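Long-range contact in IclR transcriptional regulator (Thermotoga maritima, PDB 1MKM), which probably acts as a DNA-binding transcriptional repressor of the IclR family, with a winged helix-turn-helix domain and a zinc-binding domain: residues 14-28 with 53-67. Residues are numbered along the deposited sequence; the frame is centred on the assembly and turned at random.
Sequences LDFIVKNPGDVSVSE and VLRKKDKRYVPGYKL
The R60 guanidinium lies with one face over the backbone of 24-25, S25 N being 3.8 Å above its centre, while D23 OD2 stands in plane at its edge. The Y61 ring takes V24 O and V26 CG1 at its edge, CE1 to V26 CG1 measuring 3.2 Å, and R55 CG on one face. The R55 guanidinium has Y61 OH over one face, K59 CG over the opposite face and K59 O in plane at its edge. All three groups belong to the wing of a winged helix-turn-helix domain, the hairpin of strands 53-55 and 61-63 with its type I turn K56-K59. The segment joining helices 6-19 and 26-32 meets this hairpin through a single antiparallel hydrogen-bonded pair, V24 with Y61; Y61 N donates to V24 O at 2.6 Å. D23, E28, K56 and R60 form a salt-bridge network alongside. R60 is bent at chi2 and chi3, which folds its guanidinium back over 24-25 and between two carboxylates. E28 OE1 receives NH1 of R60 at 2.7 Å, with a weaker bond from NH2, whereas D23 OD2 takes only weak bonds from NE and NH2, its carboxylate turned 70° from the guanidinium. E28 is itself placed by a capping box at the start of helix 26-32: S25 N donates to E28 OE2 at 3.1 Å. Toward helix 6-19 the contact is apolar: I17 sends CD1 to V53 CG2 (3.9 Å) and CG2 to P63 CD, and V18 CG2 meets L67 CD2. Helix 37-50 adds M44 and E48 against Y61. At the hairpin end, K56 NZ makes a salt bridge to D23 OD1 at 2.5 Å from 37° above the carboxylate plane.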
ATOM      1  N   LEU B  14      20.913  14.193 -13.405  1.00 69.94           N
ATOM      2  CA  LEU B  14      19.597  14.474 -12.853  1.00 65.09           C
ATOM      3  C   LEU B  14      18.503  13.888 -13.741  1.00 71.62           C
ATOM      4  O   LEU B  14      17.620  13.188 -13.249  1.00 77.50           O
ATOM      5  CB  LEU B  14      19.398  15.985 -12.694  1.00 60.45           C
ATOM      6  CG  LEU B  14      18.021  16.502 -12.235  1.00 54.97           C
ATOM      7  CD1 LEU B  14      17.702  16.008 -10.836  1.00 39.77           C
ATOM      8  CD2 LEU B  14      18.013  18.037 -12.262  1.00 46.77           C
ATOM      9  N   ASP B  15      18.560  14.158 -15.046  1.00 65.69           N
ATOM     10  CA  ASP B  15      17.549  13.632 -15.956  1.00 57.54           C
ATOM     11  C   ASP B  15      17.429  12.134 -15.787  1.00 59.09           C
ATOM     12  O   ASP B  15      16.335  11.573 -15.904  1.00 59.74           O
ATOM     13  CB  ASP B  15      17.887  13.954 -17.414  1.00 58.32           C
ATOM     14  CG  ASP B  15      16.883  13.349 -18.394  1.00 63.86           C
ATOM     15  OD1 ASP B  15      17.037  12.168 -18.773  1.00 61.83           O
ATOM     16  OD2 ASP B  15      15.924  14.048 -18.781  1.00 67.98           O
ATOM     17  N   PHE B  16      18.558  11.496 -15.489  1.00 59.11           N
ATOM     18  CA  PHE B  16      18.611  10.052 -15.302  1.00 57.39           C
ATOM     19  C   PHE B  16      17.936   9.556 -14.022  1.00 60.37           C
ATOM     20  O   PHE B  16      17.258   8.536 -14.035  1.00 64.45           O
ATOM     21  CB  PHE B  16      20.069   9.574 -15.318  1.00 47.65           C
ATOM     22  CG  PHE B  16      20.246   8.155 -14.845  1.00 48.38           C
ATOM     23  CD1 PHE B  16      19.745   7.088 -15.590  1.00 55.24           C
ATOM     24  CD2 PHE B  16      20.894   7.890 -13.639  1.00 56.63           C
ATOM     25  CE1 PHE B  16      19.880   5.774 -15.146  1.00 52.54           C
ATOM     26  CE2 PHE B  16      21.039   6.585 -13.175  1.00 59.49           C
ATOM     27  CZ  PHE B  16      20.527   5.517 -13.935  1.00 68.48           C
ATOM     28  N   ILE B  17      18.135  10.257 -12.916  1.00 64.41           N
ATOM     29  CA  ILE B  17      17.537   9.824 -11.662  1.00 64.50           C
ATOM     30  C   ILE B  17      16.023   9.976 -11.725  1.00 62.53           C
ATOM     31  O   ILE B  17      15.287   9.179 -11.135  1.00 60.46           O
ATOM     32  CB  ILE B  17      18.123  10.621 -10.468  1.00 71.58           C
ATOM     33  CG1 ILE B  17      19.649  10.437 -10.438  1.00 57.02           C
ATOM     34  CG2 ILE B  17      17.498  10.156  -9.157  1.00 43.77           C
ATOM     35  CD1 ILE B  17      20.337  11.224  -9.366  1.00 57.88           C
ATOM     36  N   VAL B  18      15.560  10.991 -12.452  1.00 65.07           N
ATOM     37  CA  VAL B  18      14.123  11.230 -12.606  1.00 62.62           C
ATOM     38  C   VAL B  18      13.439  10.117 -13.391  1.00 63.98           C
ATOM     39  O   VAL B  18      12.349   9.675 -13.019  1.00 63.74           O
ATOM     40  CB  VAL B  18      13.817  12.557 -13.345  1.00 53.71           C
ATOM     41  CG1 VAL B  18      12.485  12.448 -14.076  1.00 47.50           C
ATOM     42  CG2 VAL B  18      13.729  13.709 -12.361  1.00 51.18           C
ATOM     43  N   LYS B  19      14.070   9.673 -14.479  1.00 60.06           N
ATOM     44  CA  LYS B  19      13.475   8.634 -15.314  1.00 60.52           C
ATOM     45  C   LYS B  19      13.871   7.233 -14.883  1.00 60.84           C
ATOM     46  O   LYS B  19      13.437   6.254 -15.483  1.00 64.15           O
ATOM     47  CB  LYS B  19      13.843   8.843 -16.791  1.00 56.22           C
ATOM     48  CG  LYS B  19      13.468  10.224 -17.381  1.00 60.55           C
ATOM     49  CD  LYS B  19      11.973  10.571 -17.227  1.00 60.49           C
ATOM     50  CE  LYS B  19      11.642  11.994 -17.765  1.00 74.52           C
ATOM     51  NZ  LYS B  19      10.201  12.417 -17.649  1.00 49.30           N
ATOM     52  N   ASN B  20      14.678   7.133 -13.833  1.00 58.28           N
ATOM     53  CA  ASN B  20      15.121   5.834 -13.354  1.00 58.94           C
ATOM     54  C   ASN B  20      14.137   5.163 -12.391  1.00 70.73           C
ATOM     55  O   ASN B  20      13.796   5.712 -11.337  1.00 67.19           O
ATOM     56  CB  ASN B  20      16.480   5.964 -12.670  1.00 80.67           C
ATOM     57  CG  ASN B  20      17.061   4.623 -12.281  1.00 91.70           C
ATOM     58  OD1 ASN B  20      17.261   3.752 -13.130  1.00 95.15           O
ATOM     59  ND2 ASN B  20      17.338   4.446 -10.992  1.00104.07           N
ATOM     60  N   PRO B  21      13.640   3.975 -12.760  1.00 71.20           N
ATOM     61  CA  PRO B  21      12.703   3.264 -11.887  1.00 68.73           C
ATOM     62  C   PRO B  21      13.476   2.821 -10.646  1.00 74.51           C
ATOM     63  O   PRO B  21      14.490   2.134 -10.757  1.00 83.70           O
ATOM     64  CB  PRO B  21      12.272   2.081 -12.744  1.00 74.94           C
ATOM     65  CG  PRO B  21      12.359   2.627 -14.140  1.00 83.02           C
ATOM     66  CD  PRO B  21      13.676   3.362 -14.099  1.00 75.48           C
ATOM     67  N   GLY B  22      13.012   3.210  -9.465  1.00 70.64           N
ATOM     68  CA  GLY B  22      13.725   2.829  -8.257  1.00 73.15           C
ATOM     69  C   GLY B  22      14.708   3.901  -7.805  1.00 66.25           C
ATOM     70  O   GLY B  22      14.405   5.093  -7.891  1.00 65.15           O
ATOM     71  N   ASP B  23      15.880   3.493  -7.318  1.00 62.27           N
ATOM     72  CA  ASP B  23      16.884   4.459  -6.847  1.00 68.77           C
ATOM     73  C   ASP B  23      18.293   4.220  -7.390  1.00 63.34           C
ATOM     74  O   ASP B  23      18.511   3.309  -8.191  1.00 65.08           O
ATOM     75  CB  ASP B  23      16.926   4.463  -5.324  1.00 65.09           C
ATOM     76  CG  ASP B  23      17.260   3.116  -4.762  1.00 68.04           C
ATOM     77  OD1 ASP B  23      17.033   2.909  -3.552  1.00 54.97           O
ATOM     78  OD2 ASP B  23      17.753   2.270  -5.543  1.00 65.82           O
ATOM     79  N   VAL B  24      19.245   5.033  -6.938  1.00 60.42           N
ATOM     80  CA  VAL B  24      20.623   4.923  -7.407  1.00 60.01           C
ATOM     81  C   VAL B  24      21.658   5.328  -6.342  1.00 58.53           C
ATOM     82  O   VAL B  24      21.456   6.285  -5.597  1.00 60.50           O
ATOM     83  CB  VAL B  24      20.826   5.815  -8.667  1.00 52.11           C
ATOM     84  CG1 VAL B  24      20.880   7.268  -8.264  1.00 43.34           C
ATOM     85  CG2 VAL B  24      22.082   5.414  -9.412  1.00 54.58           C
ATOM     86  N   SER B  25      22.775   4.604  -6.295  1.00 66.98           N
ATOM     87  CA  SER B  25      23.852   4.869  -5.335  1.00 66.00           C
ATOM     88  C   SER B  25      24.904   5.771  -5.950  1.00 64.61           C
ATOM     89  O   SER B  25      25.031   5.830  -7.172  1.00 71.69           O
ATOM     90  CB  SER B  25      24.539   3.571  -4.936  1.00 65.88           C
ATOM     91  OG  SER B  25      25.240   3.027  -6.045  1.00 57.69           O
ATOM     92  N   VAL B  26      25.667   6.460  -5.105  1.00 61.64           N
ATOM     93  CA  VAL B  26      26.725   7.334  -5.595  1.00 65.77           C
ATOM     94  C   VAL B  26      27.618   6.496  -6.498  1.00 63.05           C
ATOM     95  O   VAL B  26      28.036   6.937  -7.570  1.00 62.12           O
ATOM     96  CB  VAL B  26      27.593   7.896  -4.442  1.00 78.18           C
ATOM     97  CG1 VAL B  26      26.729   8.638  -3.450  1.00 92.74           C
ATOM     98  CG2 VAL B  26      28.332   6.771  -3.744  1.00 81.84           C
ATOM     99  N   SER B  27      27.897   5.281  -6.043  1.00 59.79           N
ATOM    100  CA  SER B  27      28.741   4.338  -6.762  1.00 65.71           C
ATOM    101  C   SER B  27      28.245   4.095  -8.179  1.00 67.86           C
ATOM    102  O   SER B  27      29.024   4.121  -9.130  1.00 68.78           O
ATOM    103  CB  SER B  27      28.791   3.012  -5.999  1.00 64.05           C
ATOM    104  OG  SER B  27      29.241   1.950  -6.821  1.00 72.12           O
ATOM    105  N   GLU B  28      26.941   3.871  -8.312  1.00 75.59           N
ATOM    106  CA  GLU B  28      26.324   3.592  -9.604  1.00 72.65           C
ATOM    107  C   GLU B  28      26.368   4.755 -10.591  1.00 74.17           C
ATOM    108  O   GLU B  28      26.619   4.555 -11.781  1.00 67.85           O
ATOM    109  CB  GLU B  28      24.886   3.128  -9.377  1.00 76.63           C
ATOM    110  CG  GLU B  28      24.808   1.827  -8.585  1.00 67.41           C
ATOM    111  CD  GLU B  28      23.398   1.482  -8.150  1.00 79.76           C
ATOM    112  OE1 GLU B  28      23.199   0.370  -7.608  1.00 84.47           O
ATOM    113  OE2 GLU B  28      22.490   2.322  -8.344  1.00 73.53           O
ATOM    114  N   VAL B  53      17.150  15.837  -5.349  1.00 49.93           N
ATOM    115  CA  VAL B  53      17.277  14.437  -5.027  1.00 44.73           C
ATOM    116  C   VAL B  53      17.140  14.224  -3.527  1.00 54.87           C
ATOM    117  O   VAL B  53      17.398  15.136  -2.731  1.00 56.27           O
ATOM    118  CB  VAL B  53      18.629  13.910  -5.522  1.00 47.63           C
ATOM    119  CG1 VAL B  53      18.877  12.538  -5.004  1.00 49.66           C
ATOM    120  CG2 VAL B  53      18.633  13.902  -7.038  1.00 57.36           C
ATOM    121  N   LEU B  54      16.714  13.025  -3.145  1.00 53.24           N
ATOM    122  CA  LEU B  54      16.547  12.680  -1.735  1.00 55.63           C
ATOM    123  C   LEU B  54      17.481  11.533  -1.418  1.00 53.23           C
ATOM    124  O   LEU B  54      17.563  10.561  -2.180  1.00 48.56           O
ATOM    125  CB  LEU B  54      15.102  12.255  -1.455  1.00 56.38           C
ATOM    126  CG  LEU B  54      14.693  12.176   0.020  1.00 60.12           C
ATOM    127  CD1 LEU B  54      14.964  13.520   0.688  1.00 54.07           C
ATOM    128  CD2 LEU B  54      13.200  11.803   0.128  1.00 64.01           C
ATOM    129  N   ARG B  55      18.213  11.631  -0.317  1.00 52.68           N
ATOM    130  CA  ARG B  55      19.095  10.522  -0.009  1.00 58.92           C
ATOM    131  C   ARG B  55      18.498   9.654   1.080  1.00 58.66           C
ATOM    132  O   ARG B  55      18.079  10.152   2.126  1.00 61.21           O
ATOM    133  CB  ARG B  55      20.507  10.983   0.383  1.00 52.95           C
ATOM    134  CG  ARG B  55      21.492   9.837   0.251  1.00 47.72           C
ATOM    135  CD  ARG B  55      22.939  10.221   0.483  1.00 49.13           C
ATOM    136  NE  ARG B  55      23.826   9.124   0.095  1.00 46.62           N
ATOM    137  CZ  ARG B  55      25.155   9.175   0.155  1.00 58.22           C
ATOM    138  NH1 ARG B  55      25.764  10.270   0.595  1.00 40.82           N
ATOM    139  NH2 ARG B  55      25.880   8.131  -0.248  1.00 52.42           N
ATOM    140  N   LYS B  56      18.455   8.353   0.799  1.00 50.67           N
ATOM    141  CA  LYS B  56      17.905   7.348   1.700  1.00 62.14           C
ATOM    142  C   LYS B  56      18.830   7.007   2.863  1.00 69.40           C
ATOM    143  O   LYS B  56      20.038   7.285   2.828  1.00 64.66           O
ATOM    144  CB  LYS B  56      17.614   6.055   0.930  1.00 65.44           C
ATOM    145  CG  LYS B  56      16.622   6.171  -0.216  1.00 60.31           C
ATOM    146  CD  LYS B  56      16.412   4.808  -0.871  1.00 63.96           C
ATOM    147  CE  LYS B  56      15.302   4.846  -1.912  1.00 70.09           C
ATOM    148  NZ  LYS B  56      14.889   3.488  -2.370  1.00 68.05           N
ATOM    149  N   LYS B  57      18.255   6.383   3.888  1.00 76.96           N
ATOM    150  CA  LYS B  57      19.023   5.980   5.055  1.00 74.62           C
ATOM    151  C   LYS B  57      20.118   5.049   4.548  1.00 70.17           C
ATOM    152  O   LYS B  57      21.236   5.055   5.055  1.00 65.67           O
ATOM    153  CB  LYS B  57      18.126   5.262   6.067  1.00 73.31           C
ATOM    154  CG  LYS B  57      18.410   5.664   7.509  1.00 81.38           C
ATOM    155  CD  LYS B  57      17.382   5.109   8.492  1.00 83.31           C
ATOM    156  CE  LYS B  57      17.529   3.604   8.683  1.00 83.14           C
ATOM    157  NZ  LYS B  57      18.863   3.236   9.231  1.00 86.90           N
ATOM    158  N   ASP B  58      19.791   4.266   3.524  1.00 61.96           N
ATOM    159  CA  ASP B  58      20.751   3.344   2.926  1.00 64.66           C
ATOM    160  C   ASP B  58      21.698   4.046   1.955  1.00 58.77           C
ATOM    161  O   ASP B  58      22.391   3.393   1.174  1.00 51.89           O
ATOM    162  CB  ASP B  58      20.013   2.214   2.208  1.00 75.98           C
ATOM    163  CG  ASP B  58      18.769   2.696   1.498  1.00 91.94           C
ATOM    164  OD1 ASP B  58      17.804   3.086   2.193  1.00 94.27           O
ATOM    165  OD2 ASP B  58      18.760   2.688   0.249  1.00 96.43           O
ATOM    166  N   LYS B  59      21.720   5.373   2.015  1.00 56.15           N
ATOM    167  CA  LYS B  59      22.568   6.187   1.150  1.00 63.69           C
ATOM    168  C   LYS B  59      22.298   6.107  -0.364  1.00 64.40           C
ATOM    169  O   LYS B  59      23.068   6.644  -1.170  1.00 61.95           O
ATOM    170  CB  LYS B  59      24.042   5.897   1.443  1.00 67.87           C
ATOM    171  CG  LYS B  59      24.534   6.551   2.733  1.00 71.41           C
ATOM    172  CD  LYS B  59      26.050   6.505   2.850  1.00 82.82           C
ATOM    173  CE  LYS B  59      26.540   7.341   4.024  1.00 88.10           C
ATOM    174  NZ  LYS B  59      28.024   7.329   4.155  1.00 73.41           N
ATOM    175  N   ARG B  60      21.205   5.443  -0.743  1.00 66.61           N
ATOM    176  CA  ARG B  60      20.805   5.333  -2.146  1.00 65.68           C
ATOM    177  C   ARG B  60      19.975   6.587  -2.425  1.00 63.11           C
ATOM    178  O   ARG B  60      19.393   7.165  -1.503  1.00 57.97           O
ATOM    179  CB  ARG B  60      19.957   4.083  -2.372  1.00 68.17           C
ATOM    180  CG  ARG B  60      20.611   2.802  -1.899  1.00 78.59           C
ATOM    181  CD  ARG B  60      21.583   2.261  -2.912  1.00 68.08           C
ATOM    182  NE  ARG B  60      20.879   1.782  -4.091  1.00 69.70           N
ATOM    183  CZ  ARG B  60      21.464   1.126  -5.085  1.00 71.53           C
ATOM    184  NH1 ARG B  60      22.767   0.869  -5.032  1.00 73.83           N
ATOM    185  NH2 ARG B  60      20.749   0.726  -6.129  1.00 63.43           N
ATOM    186  N   TYR B  61      19.904   6.989  -3.693  1.00 54.90           N
ATOM    187  CA  TYR B  61      19.198   8.207  -4.083  1.00 50.95           C
ATOM    188  C   TYR B  61      17.849   8.086  -4.805  1.00 53.52           C
ATOM    189  O   TYR B  61      17.651   7.247  -5.677  1.00 42.54           O
ATOM    190  CB  TYR B  61      20.115   9.071  -4.946  1.00 54.87           C
ATOM    191  CG  TYR B  61      21.318   9.649  -4.228  1.00 49.57           C
ATOM    192  CD1 TYR B  61      22.518   8.938  -4.142  1.00 47.84           C
ATOM    193  CD2 TYR B  61      21.264  10.923  -3.670  1.00 47.51           C
ATOM    194  CE1 TYR B  61      23.640   9.496  -3.518  1.00 53.36           C
ATOM    195  CE2 TYR B  61      22.374  11.487  -3.047  1.00 53.21           C
ATOM    196  CZ  TYR B  61      23.555  10.773  -2.979  1.00 42.37           C
ATOM    197  OH  TYR B  61      24.650  11.357  -2.400  1.00 58.11           O
ATOM    198  N   VAL B  62      16.952   8.996  -4.451  1.00 46.23           N
ATOM    199  CA  VAL B  62      15.622   9.049  -5.022  1.00 50.16           C
ATOM    200  C   VAL B  62      15.309  10.506  -5.344  1.00 52.67           C
ATOM    201  O   VAL B  62      15.829  11.418  -4.700  1.00 50.42           O
ATOM    202  CB  VAL B  62      14.605   8.455  -4.008  1.00 47.83           C
ATOM    203  CG1 VAL B  62      13.410   9.345  -3.857  1.00 58.98           C
ATOM    204  CG2 VAL B  62      14.198   7.061  -4.450  1.00 47.66           C
ATOM    205  N   PRO B  63      14.475  10.750  -6.363  1.00 58.32           N
ATOM    206  CA  PRO B  63      14.152  12.140  -6.699  1.00 62.74           C
ATOM    207  C   PRO B  63      13.505  12.928  -5.564  1.00 59.24           C
ATOM    208  O   PRO B  63      12.694  12.403  -4.802  1.00 61.10           O
ATOM    209  CB  PRO B  63      13.242  12.009  -7.930  1.00 58.92           C
ATOM    210  CG  PRO B  63      12.686  10.627  -7.817  1.00 69.04           C
ATOM    211  CD  PRO B  63      13.847   9.817  -7.311  1.00 63.47           C
ATOM    212  N   GLY B  64      13.885  14.197  -5.471  1.00 50.20           N
ATOM    213  CA  GLY B  64      13.362  15.078  -4.447  1.00 40.33           C
ATOM    214  C   GLY B  64      12.064  15.753  -4.841  1.00 47.37           C
ATOM    215  O   GLY B  64      11.466  15.442  -5.873  1.00 50.11           O
ATOM    216  N   TYR B  65      11.643  16.700  -4.016  1.00 42.62           N
ATOM    217  CA  TYR B  65      10.401  17.426  -4.213  1.00 46.34           C
ATOM    218  C   TYR B  65      10.562  18.684  -5.049  1.00 46.52           C
ATOM    219  O   TYR B  65       9.590  19.184  -5.603  1.00 55.79           O
ATOM    220  CB  TYR B  65       9.847  17.835  -2.852  1.00 46.21           C
ATOM    221  CG  TYR B  65      10.498  19.099  -2.341  1.00 52.74           C
ATOM    222  CD1 TYR B  65       9.952  20.353  -2.635  1.00 46.66           C
ATOM    223  CD2 TYR B  65      11.715  19.055  -1.662  1.00 53.15           C
ATOM    224  CE1 TYR B  65      10.597  21.523  -2.275  1.00 49.02           C
ATOM    225  CE2 TYR B  65      12.379  20.233  -1.297  1.00 46.47           C
ATOM    226  CZ  TYR B  65      11.811  21.458  -1.610  1.00 53.81           C
ATOM    227  OH  TYR B  65      12.454  22.628  -1.273  1.00 65.25           O
ATOM    228  N   LYS B  66      11.777  19.226  -5.102  1.00 48.41           N
ATOM    229  CA  LYS B  66      12.022  20.464  -5.841  1.00 45.24           C
ATOM    230  C   LYS B  66      11.348  20.503  -7.208  1.00 35.80           C
ATOM    231  O   LYS B  66      10.552  21.395  -7.490  1.00 47.89           O
ATOM    232  CB  LYS B  66      13.529  20.696  -5.995  1.00 50.05           C
ATOM    233  CG  LYS B  66      13.881  21.995  -6.646  1.00 38.79           C
ATOM    234  CD  LYS B  66      13.250  23.160  -5.903  1.00 54.59           C
ATOM    235  CE  LYS B  66      13.741  23.275  -4.464  1.00 49.37           C
ATOM    236  NZ  LYS B  66      13.129  24.462  -3.790  1.00 48.32           N
ATOM    237  N   LEU B  67      11.674  19.534  -8.050  1.00 39.93           N
ATOM    238  CA  LEU B  67      11.111  19.444  -9.391  1.00 34.23           C
ATOM    239  C   LEU B  67       9.572  19.537  -9.351  1.00 38.43           C
ATOM    240  O   LEU B  67       8.956  20.220 -10.181  1.00 35.89           O
ATOM    241  CB  LEU B  67      11.599  18.143 -10.024  1.00 40.81           C
ATOM    242  CG  LEU B  67      12.568  18.226 -11.220  1.00 49.88           C
ATOM    243  CD1 LEU B  67      13.497  19.390 -11.102  1.00 54.90           C
ATOM    244  CD2 LEU B  67      13.334  16.934 -11.339  1.00 44.19           C
TER